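Local coordinates for protein putative transcriptional regulator (TetR/AcrR family) (Acinetobacter sp., PDB 3KNW) that probably binds DNA and regulates transcription as a TetR/AcrR-family member, largely helical and assembled as a pair of subunits, at residues D89-Y94 against D145-G150; Q38-T43 against G49-Y54; Q96-D101 against A187-A192. All coordinates share one frame; numbering follows the deposited sequence.

Contact 1: D89-Y94 against D145-G150; sequences DKLMNY and DLIRIG
K90 meets L146 where helix 87-100 passes helix 126-153. The aliphatic part of the lysine does the touching: its CD lies 4.0 Å from CD1 of L146, and the two side chains run across each other at about a right angle. CD alone rests against this branch of the leucine, from the partly exposed margin of the contact; the bend at the third torsion comes beyond it and turns only the amine end.

L91, the next residue, is buried and works with both of its neighbours opposite. Its backbone N and its CB face the other methyl of L146, with CB 4.3 Å from L146 CD2. L146 thus divides its two methyls between successive residues, CD1 for K90 and CD2 for L91. Farther out, L91 CD2 packs against CG1 of I147 at 3.7 Å, the closest approach between the two segments. CG of L91 stands anti to its backbone N (chi1 -180°), which carries CD2 across to the isoleucine. I147 leaves its helix at a slant to the interface, but its CG1 branch brings the end of the side chain back to L91.

Apart from the backbone N of L91, the touching atoms are carbons of side chains. The CA atoms of L91 and L146 come within 7.3 Å, although the short axes stay 10.2 Å apart and run roughly antiparallel, at 145°.

Y94, one turn after L91, carries the same face of helix 87-100 onward to L139 and M143, earlier on helix 126-153, and its OH is hydrogen-bonded to Y73 and W98. Both helices belong to the helical C-terminal domain, which in TetR relatives commonly binds ligands. Around the pair, helix 58-81 adds W81 against L146, and helix 162-183 packs L165 and A166 on I147.

Contact 2: Q38-T43 against G49-Y54; sequences QEILKT and GSFYHY
L41 and F51 meet across the predicted helix-turn-helix, the DNA-binding motif of TetR-family regulators, in which helix 37-44 is followed after a short turn by helix 48-54. One methyl of the leucine makes the closest contact, with L41 CD2 lying 3.7 Å from F51 CB. The same methyl is 3.9 Å from F51 CG, so it lies against CB and CG, at the root of the phenylalanine side chain, and approaches the ring obliquely. The two side chains cross at about a right angle. L41 sets out at a slant to the other helix, and its end then turns in to reach F51.

A second aliphatic group comes from I40, whose CG2 lies 4.2 Å from F51 CE1, again at an oblique angle to the ring. F51 is therefore gripped at its base by L41 and farther along the ring by I40. With its CG anti to the backbone N (chi1 167°), the phenylalanine points from helix 48-54 toward helix 37-44.

Farther out, F61 meets the F51 ring edge-to-face, F55 meets it with the planes at about 50°, and L37 packs on it from the start of helix 37-44. L26 of helix 13-30 backs I40, tying the motif to the N-terminal helix. On helix 48-54, S50 OG is hydrogen-bonded to K15 NZ of that same helix 13-30.

Within helix 37-44, the carbonyl oxygen of E39 accepts from both the N and the OG1 of T43; the hydroxyl, 3.1 Å from E39 O, lies 52° out of the carbonyl plane.

Contact 3: Q96-D101 against A187-A192; sequences QCWVKD and APLFQA
V99 is the bump of this contact: its two methyls fork over the start of helix 187-200 and reach L189 with one branch and F190 with the other, so that the valine fits between the leucine and the edge of the phenylalanine. CG1 comes up to the rim of the F190 ring, 3.5 Å from CE1, and lies near the plane of the ring, so the aromatic edge and not its face meets the methyl. CG2 settles beside the root of L189, 4.1 Å from its CB and 4.0 Å from its backbone O. The valine torsion aims the two branches, with CG1 anti to the backbone N (chi1 -179°) and CG2 beside it. The side chains of V99 and L189 run alongside each other, pointing opposite ways.

These helices, 87-100 and 187-200, are nearly antiparallel at 172° and belong to the C-terminal domain of a TetR-type fold. V99 and L189 bring their CA atoms to 6.1 Å, although the segment axes stay 10.0 Å apart.

The leucine in turn bulges toward the tryptophan one residue back along helix 87-100: L189 CD2 lies 4.3 Å from W98 CE3, oblique to the indole. L174 and A177 of helix 162-183 also pack on that indole. Helix 187-200 also meets the second subunit, where Q171 NE2 of that chain is hydrogen-bonded to P188 O.

Overall arrangement
Contact 2 comes first along the chain and lies in the predicted DNA-binding region near the N-terminus, with its centre about 41 Å from that of contact 1 and about 35 Å from that of contact 3, on the opposite side of the chain's centre from both. Contacts 1 and 3 belong to the C-terminal domain and share helix 87-100: its 89-94 part packs on helix 126-153, and its 96-101 part on helix 187-200. Their centres are about 16 Å apart and their segments alternate in sequence. Helix 87-100 thus offers successive parts to two partner helices, while the predicted helix-turn-helix is held together separately, consistent with the two-domain plan of TetR regulators.

Contact 1: D89-Y94 against D145-G150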
loop_
_atom_site.group_PDB
_atom_site.type_symbol
_atom_site.label_atom_id
_atom_site.label_comp_id
_atom_site.label_asym_id
_atom_site.label_seq_id
_atom_site.Cartn_x
_atom_site.Cartn_y
_atom_site.Cartn_z
ATOM N N ASP A 89 10.724 23.321 0.383
ATOM C CA ASP A 89 10.635 23.119 1.807
ATOM C C ASP A 89 9.207 22.859 2.178
ATOM O O ASP A 89 8.957 22.128 3.123
ATOM C CB ASP A 89 11.258 24.313 2.611
ATOM C CG ASP A 89 12.796 24.389 2.456
ATOM O OD1 ASP A 89 13.386 23.606 1.654
ATOM O OD2 ASP A 89 13.426 25.237 3.102
ATOM N N LYS A 90 8.251 23.432 1.472
ATOM C CA LYS A 90 6.864 23.134 1.834
ATOM C C LYS A 90 6.556 21.649 1.624
ATOM O O LYS A 90 5.791 21.028 2.388
ATOM C CB LYS A 90 5.905 23.974 1.005
ATOM C CG LYS A 90 5.573 25.363 1.604
ATOM C CD LYS A 90 4.646 26.104 0.685
ATOM C CE LYS A 90 4.894 27.646 0.688
ATOM N NZ LYS A 90 4.468 28.240 -0.605
ATOM N N LEU A 91 7.171 21.098 0.570
ATOM C CA LEU A 91 6.940 19.736 0.121
ATOM C C LEU A 91 7.710 18.770 1.023
ATOM O O LEU A 91 7.238 17.681 1.324
ATOM C CB LEU A 91 7.383 19.572 -1.344
ATOM C CG LEU A 91 7.182 18.167 -1.921
ATOM C CD1 LEU A 91 5.842 17.640 -1.616
ATOM C CD2 LEU A 91 7.366 18.176 -3.364
HETATM N N MSE A 92 8.879 19.179 1.481
HETATM C CA MSE A 92 9.663 18.324 2.399
HETATM C C MSE A 92 9.016 18.348 3.753
HETATM O O MSE A 92 8.976 17.368 4.438
HETATM C CB MSE A 92 11.121 18.758 2.481
HETATM C CG MSE A 92 11.924 18.493 1.214
HETATM SE SE MSE A 92 11.859 16.677 0.571
HETATM C CE MSE A 92 12.421 15.737 2.200
ATOM N N ASN A 93 8.429 19.459 4.106
ATOM C CA ASN A 93 7.639 19.533 5.317
ATOM C C ASN A 93 6.502 18.518 5.417
ATOM O O ASN A 93 6.455 17.714 6.342
ATOM C CB ASN A 93 7.005 20.901 5.357
ATOM C CG ASN A 93 7.454 21.677 6.443
ATOM O OD1 ASN A 93 8.358 22.518 6.298
ATOM N ND2 ASN A 93 6.817 21.462 7.589
ATOM N N TYR A 94 5.567 18.630 4.477
ATOM C CA TYR A 94 4.474 17.681 4.309
ATOM C C TYR A 94 4.925 16.227 4.403
ATOM O O TYR A 94 4.386 15.457 5.174
ATOM C CB TYR A 94 3.817 17.862 2.943
ATOM C CG TYR A 94 2.866 16.761 2.578
ATOM C CD1 TYR A 94 1.670 16.606 3.246
ATOM C CD2 TYR A 94 3.172 15.855 1.560
ATOM C CE1 TYR A 94 0.806 15.593 2.911
ATOM C CE2 TYR A 94 2.310 14.836 1.223
ATOM C CZ TYR A 94 1.113 14.718 1.907
ATOM O OH TYR A 94 0.235 13.704 1.580
ATOM N N ASP A 145 0.951 21.067 -8.298
ATOM C CA ASP A 145 0.918 22.530 -8.303
ATOM C C ASP A 145 2.191 23.040 -7.585
ATOM O O ASP A 145 2.906 23.920 -8.087
ATOM C CB ASP A 145 -0.349 23.057 -7.585
ATOM C CG ASP A 145 -1.675 22.718 -8.350
ATOM O OD1 ASP A 145 -1.596 22.523 -9.602
ATOM O OD2 ASP A 145 -2.791 22.645 -7.734
ATOM N N LEU A 146 2.503 22.415 -6.452
ATOM C CA LEU A 146 3.619 22.812 -5.610
ATOM C C LEU A 146 4.965 22.441 -6.281
ATOM O O LEU A 146 5.897 23.213 -6.285
ATOM C CB LEU A 146 3.400 22.172 -4.236
ATOM C CG LEU A 146 4.141 22.649 -3.025
ATOM C CD1 LEU A 146 3.895 24.170 -2.736
ATOM C CD2 LEU A 146 3.787 21.773 -1.882
ATOM N N ILE A 147 5.069 21.302 -6.943
ATOM C CA ILE A 147 6.331 21.030 -7.631
ATOM C C ILE A 147 6.560 22.073 -8.738
ATOM O O ILE A 147 7.709 22.423 -9.082
ATOM C CB ILE A 147 6.400 19.596 -8.133
ATOM C CG1 ILE A 147 6.462 18.638 -6.931
ATOM C CG2 ILE A 147 7.627 19.361 -9.007
ATOM C CD1 ILE A 147 6.088 17.188 -7.245
ATOM N N ARG A 148 5.465 22.568 -9.337
ATOM C CA ARG A 148 5.617 23.446 -10.491
ATOM C C ARG A 148 6.045 24.833 -9.974
ATOM O O ARG A 148 7.051 25.361 -10.432
ATOM C CB ARG A 148 4.383 23.455 -11.394
ATOM C CG ARG A 148 3.862 24.825 -11.737
ATOM C CD ARG A 148 3.559 25.002 -13.162
ATOM N NE ARG A 148 2.242 24.487 -13.504
ATOM C CZ ARG A 148 1.507 24.933 -14.539
ATOM N NH1 ARG A 148 1.954 25.910 -15.317
ATOM N NH2 ARG A 148 0.318 24.395 -14.803
ATOM N N ILE A 149 5.330 25.368 -8.983
ATOM C CA ILE A 149 5.782 26.554 -8.274
ATOM C C ILE A 149 7.264 26.424 -7.894
ATOM O O ILE A 149 8.021 27.341 -8.112
ATOM C CB ILE A 149 4.909 26.910 -7.055
ATOM C CG1 ILE A 149 3.493 27.341 -7.484
ATOM C CG2 ILE A 149 5.503 28.081 -6.295
ATOM C CD1 ILE A 149 2.419 27.213 -6.356
ATOM N N GLY A 150 7.719 25.296 -7.413
ATOM C CA GLY A 150 9.125 25.174 -7.037
ATOM C C GLY A 150 10.106 25.191 -8.193
ATOM O O GLY A 150 11.257 25.595 -8.065
#

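Contact 2: Q38-T43 against G49-Y54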
loop_
_atom_site.group_PDB
_atom_site.type_symbol
_atom_site.label_atom_id
_atom_site.label_comp_id
_atom_site.label_asym_id
_atom_site.label_seq_id
_atom_site.Cartn_x
_atom_site.Cartn_y
_atom_site.Cartn_z
ATOM N N GLN A 38 -22.862 -1.823 16.050
ATOM C CA GLN A 38 -22.667 -2.158 17.456
ATOM C C GLN A 38 -21.291 -1.752 17.957
ATOM O O GLN A 38 -21.168 -1.167 19.031
ATOM C CB GLN A 38 -22.867 -3.673 17.669
ATOM C CG GLN A 38 -23.357 -4.098 19.055
ATOM C CD GLN A 38 -23.627 -5.624 19.141
ATOM O OE1 GLN A 38 -23.045 -6.407 18.380
ATOM N NE2 GLN A 38 -24.514 -6.039 20.061
ATOM N N GLU A 39 -20.249 -2.075 17.204
ATOM C CA GLU A 39 -18.911 -1.706 17.630
ATOM C C GLU A 39 -18.840 -0.194 17.557
ATOM O O GLU A 39 -18.456 0.476 18.511
ATOM C CB GLU A 39 -17.824 -2.305 16.736
ATOM C CG GLU A 39 -17.867 -3.807 16.555
ATOM C CD GLU A 39 -16.667 -4.336 15.763
ATOM O OE1 GLU A 39 -15.545 -3.814 15.988
ATOM O OE2 GLU A 39 -16.848 -5.282 14.940
ATOM N N ILE A 40 -19.231 0.331 16.407
ATOM C CA ILE A 40 -19.323 1.755 16.220
ATOM C C ILE A 40 -20.100 2.467 17.389
ATOM O O ILE A 40 -19.588 3.461 17.915
ATOM C CB ILE A 40 -19.913 2.068 14.827
ATOM C CG1 ILE A 40 -18.965 1.587 13.710
ATOM C CG2 ILE A 40 -20.119 3.536 14.667
ATOM C CD1 ILE A 40 -19.503 1.811 12.310
ATOM N N LEU A 41 -21.280 1.959 17.803
ATOM C CA LEU A 41 -22.040 2.511 18.990
ATOM C C LEU A 41 -21.283 2.334 20.297
ATOM O O LEU A 41 -21.129 3.271 21.077
ATOM C CB LEU A 41 -23.414 1.855 19.170
ATOM C CG LEU A 41 -24.422 1.972 18.018
ATOM C CD1 LEU A 41 -25.824 1.581 18.459
ATOM C CD2 LEU A 41 -24.415 3.371 17.432
ATOM N N LYS A 42 -20.825 1.119 20.546
ATOM C CA LYS A 42 -19.970 0.849 21.693
ATOM C C LYS A 42 -18.750 1.805 21.760
ATOM O O LYS A 42 -18.414 2.317 22.844
ATOM C CB LYS A 42 -19.524 -0.627 21.681
ATOM C CG LYS A 42 -18.689 -1.099 22.897
ATOM C CD LYS A 42 -17.666 -2.209 22.472
ATOM C CE LYS A 42 -17.151 -3.108 23.650
ATOM N NZ LYS A 42 -16.147 -4.169 23.169
ATOM N N THR A 43 -18.077 2.043 20.633
ATOM C CA THR A 43 -16.869 2.879 20.664
ATOM C C THR A 43 -17.250 4.296 21.056
ATOM O O THR A 43 -16.631 4.891 21.943
ATOM C CB THR A 43 -16.114 2.938 19.313
ATOM O OG1 THR A 43 -15.575 1.647 18.993
ATOM C CG2 THR A 43 -14.963 3.950 19.369
ATOM N N GLY A 49 -30.373 5.027 18.778
ATOM C CA GLY A 49 -31.415 5.957 18.384
ATOM C C GLY A 49 -30.829 7.306 18.041
ATOM O O GLY A 49 -31.233 7.950 17.072
ATOM N N SER A 50 -29.863 7.715 18.854
ATOM C CA SER A 50 -29.104 8.943 18.670
ATOM C C SER A 50 -28.312 8.990 17.352
ATOM O O SER A 50 -28.465 9.907 16.538
ATOM C CB SER A 50 -28.134 9.064 19.855
ATOM O OG SER A 50 -27.339 10.234 19.810
ATOM N N PHE A 51 -27.462 7.987 17.163
ATOM C CA PHE A 51 -26.641 7.833 15.966
ATOM C C PHE A 51 -27.497 7.939 14.720
ATOM O O PHE A 51 -27.107 8.515 13.706
ATOM C CB PHE A 51 -25.924 6.471 16.026
ATOM C CG PHE A 51 -25.303 6.069 14.760
ATOM C CD1 PHE A 51 -23.967 6.280 14.537
ATOM C CD2 PHE A 51 -26.054 5.489 13.764
ATOM C CE1 PHE A 51 -23.381 5.915 13.356
ATOM C CE2 PHE A 51 -25.470 5.123 12.570
ATOM C CZ PHE A 51 -24.144 5.335 12.361
ATOM N N TYR A 52 -28.680 7.373 14.791
ATOM C CA TYR A 52 -29.535 7.415 13.647
ATOM C C TYR A 52 -30.175 8.789 13.434
ATOM O O TYR A 52 -30.624 9.059 12.334
ATOM C CB TYR A 52 -30.572 6.307 13.696
ATOM C CG TYR A 52 -30.089 4.973 13.179
ATOM C CD1 TYR A 52 -30.237 3.815 13.939
ATOM C CD2 TYR A 52 -29.504 4.864 11.920
ATOM C CE1 TYR A 52 -29.833 2.594 13.469
ATOM C CE2 TYR A 52 -29.067 3.635 11.435
ATOM C CZ TYR A 52 -29.230 2.510 12.217
ATOM O OH TYR A 52 -28.824 1.287 11.737
ATOM N N HIS A 53 -30.194 9.675 14.430
ATOM C CA HIS A 53 -30.572 11.061 14.130
ATOM C C HIS A 53 -29.566 11.780 13.227
ATOM O O HIS A 53 -29.936 12.597 12.398
ATOM C CB HIS A 53 -30.838 11.841 15.409
ATOM C CG HIS A 53 -32.173 11.531 16.013
ATOM N ND1 HIS A 53 -33.259 11.153 15.249
ATOM C CD2 HIS A 53 -32.595 11.525 17.299
ATOM C CE1 HIS A 53 -34.296 10.934 16.040
ATOM N NE2 HIS A 53 -33.921 11.153 17.290
ATOM N N TYR A 54 -28.300 11.420 13.374
ATOM C CA TYR A 54 -27.188 12.014 12.627
ATOM C C TYR A 54 -26.932 11.362 11.279
ATOM O O TYR A 54 -26.676 12.045 10.293
ATOM C CB TYR A 54 -25.913 11.945 13.478
ATOM C CG TYR A 54 -25.987 12.900 14.644
ATOM C CD1 TYR A 54 -26.621 12.535 15.842
ATOM C CD2 TYR A 54 -25.495 14.195 14.531
ATOM C CE1 TYR A 54 -26.734 13.438 16.900
ATOM C CE2 TYR A 54 -25.598 15.092 15.576
ATOM C CZ TYR A 54 -26.215 14.717 16.764
ATOM O OH TYR A 54 -26.296 15.634 17.803
#

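Contact 3: Q96-D101 against A187-A192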
loop_
_atom_site.group_PDB
_atom_site.type_symbol
_atom_site.label_atom_id
_atom_site.label_comp_id
_atom_site.label_asym_id
_atom_site.label_seq_id
_atom_site.Cartn_x
_atom_site.Cartn_y
_atom_site.Cartn_z
ATOM N N GLN A 96 7.662 15.064 5.563
ATOM C CA GLN A 96 8.316 14.783 6.815
ATOM C C GLN A 96 7.262 14.476 7.867
ATOM O O GLN A 96 7.494 13.620 8.729
ATOM C CB GLN A 96 9.315 15.904 7.235
ATOM C CG GLN A 96 10.772 15.358 7.297
ATOM C CD GLN A 96 11.891 16.328 6.844
ATOM O OE1 GLN A 96 11.641 17.446 6.364
ATOM N NE2 GLN A 96 13.147 15.885 7.023
ATOM N N CYS A 97 6.112 15.158 7.744
ATOM C CA CYS A 97 4.911 14.902 8.517
ATOM C C CYS A 97 4.316 13.511 8.227
ATOM O O CYS A 97 3.865 12.836 9.167
ATOM C CB CYS A 97 3.845 16.011 8.275
ATOM S SG CYS A 97 3.821 17.254 9.532
ATOM N N TRP A 98 4.249 13.111 6.965
ATOM C CA TRP A 98 3.904 11.739 6.616
ATOM C C TRP A 98 4.661 10.805 7.537
ATOM O O TRP A 98 4.073 9.980 8.188
ATOM C CB TRP A 98 4.359 11.424 5.193
ATOM C CG TRP A 98 3.365 11.189 4.153
ATOM C CD1 TRP A 98 2.829 12.108 3.315
ATOM C CD2 TRP A 98 2.873 9.924 3.722
ATOM N NE1 TRP A 98 1.981 11.504 2.415
ATOM C CE2 TRP A 98 1.994 10.160 2.643
ATOM C CE3 TRP A 98 3.064 8.624 4.162
ATOM C CZ2 TRP A 98 1.313 9.146 2.008
ATOM C CZ3 TRP A 98 2.403 7.635 3.536
ATOM C CH2 TRP A 98 1.525 7.892 2.469
ATOM N N VAL A 99 5.981 10.971 7.572
ATOM C CA VAL A 99 6.892 10.125 8.317
ATOM C C VAL A 99 6.711 10.150 9.854
ATOM O O VAL A 99 7.028 9.158 10.480
ATOM C CB VAL A 99 8.380 10.469 7.908
ATOM C CG1 VAL A 99 9.419 9.611 8.640
ATOM C CG2 VAL A 99 8.561 10.290 6.406
ATOM N N LYS A 100 6.202 11.236 10.457
ATOM C CA LYS A 100 6.037 11.334 11.936
ATOM C C LYS A 100 4.874 10.504 12.579
ATOM O O LYS A 100 5.010 10.066 13.729
ATOM C CB LYS A 100 5.940 12.806 12.399
ATOM N N ASP A 101 3.750 10.293 11.880
ATOM C CA ASP A 101 2.604 9.451 12.394
ATOM C C ASP A 101 1.797 10.021 13.597
ATOM O O ASP A 101 2.332 10.326 14.676
ATOM C CB ASP A 101 3.069 7.996 12.702
ATOM N N ALA A 187 11.963 2.491 8.852
ATOM C CA ALA A 187 13.180 2.542 8.003
ATOM C C ALA A 187 12.796 2.848 6.537
ATOM O O ALA A 187 13.360 3.747 5.911
ATOM C CB ALA A 187 14.031 1.204 8.125
ATOM N N PRO A 188 11.815 2.154 5.981
ATOM C CA PRO A 188 11.517 2.446 4.535
ATOM C C PRO A 188 11.105 3.871 4.229
ATOM O O PRO A 188 11.431 4.387 3.155
ATOM C CB PRO A 188 10.400 1.453 4.215
ATOM C CG PRO A 188 10.625 0.315 5.119
ATOM C CD PRO A 188 11.208 0.878 6.417
ATOM N N LEU A 189 10.398 4.493 5.166
ATOM C CA LEU A 189 9.910 5.887 5.066
ATOM C C LEU A 189 11.054 6.846 5.266
ATOM O O LEU A 189 11.170 7.811 4.549
ATOM C CB LEU A 189 8.846 6.214 6.133
ATOM C CG LEU A 189 7.440 5.773 5.801
ATOM C CD1 LEU A 189 6.471 5.619 6.994
ATOM C CD2 LEU A 189 6.850 6.725 4.768
ATOM N N PHE A 190 11.952 6.533 6.191
ATOM C CA PHE A 190 13.177 7.279 6.295
ATOM C C PHE A 190 13.984 7.284 5.014
ATOM O O PHE A 190 14.595 8.320 4.662
ATOM C CB PHE A 190 14.049 6.788 7.455
ATOM C CG PHE A 190 13.341 6.772 8.823
ATOM C CD1 PHE A 190 12.363 7.697 9.144
ATOM C CD2 PHE A 190 13.727 5.860 9.794
ATOM C CE1 PHE A 190 11.760 7.684 10.359
ATOM C CE2 PHE A 190 13.114 5.825 11.025
ATOM C CZ PHE A 190 12.144 6.733 11.333
ATOM N N GLN A 191 14.026 6.163 4.306
ATOM C CA GLN A 191 14.831 6.137 3.064
ATOM C C GLN A 191 14.097 6.982 1.985
ATOM O O GLN A 191 14.729 7.808 1.352
ATOM C CB GLN A 191 15.122 4.705 2.592
ATOM C CG GLN A 191 15.964 4.584 1.265
ATOM C CD GLN A 191 17.200 5.508 1.242
ATOM O OE1 GLN A 191 18.110 5.417 2.103
ATOM N NE2 GLN A 191 17.208 6.433 0.286
ATOM N N ALA A 192 12.778 6.828 1.834
ATOM C CA ALA A 192 11.965 7.664 0.945
ATOM C C ALA A 192 12.284 9.165 1.111
ATOM O O ALA A 192 12.401 9.902 0.121
ATOM C CB ALA A 192 10.471 7.473 1.270
#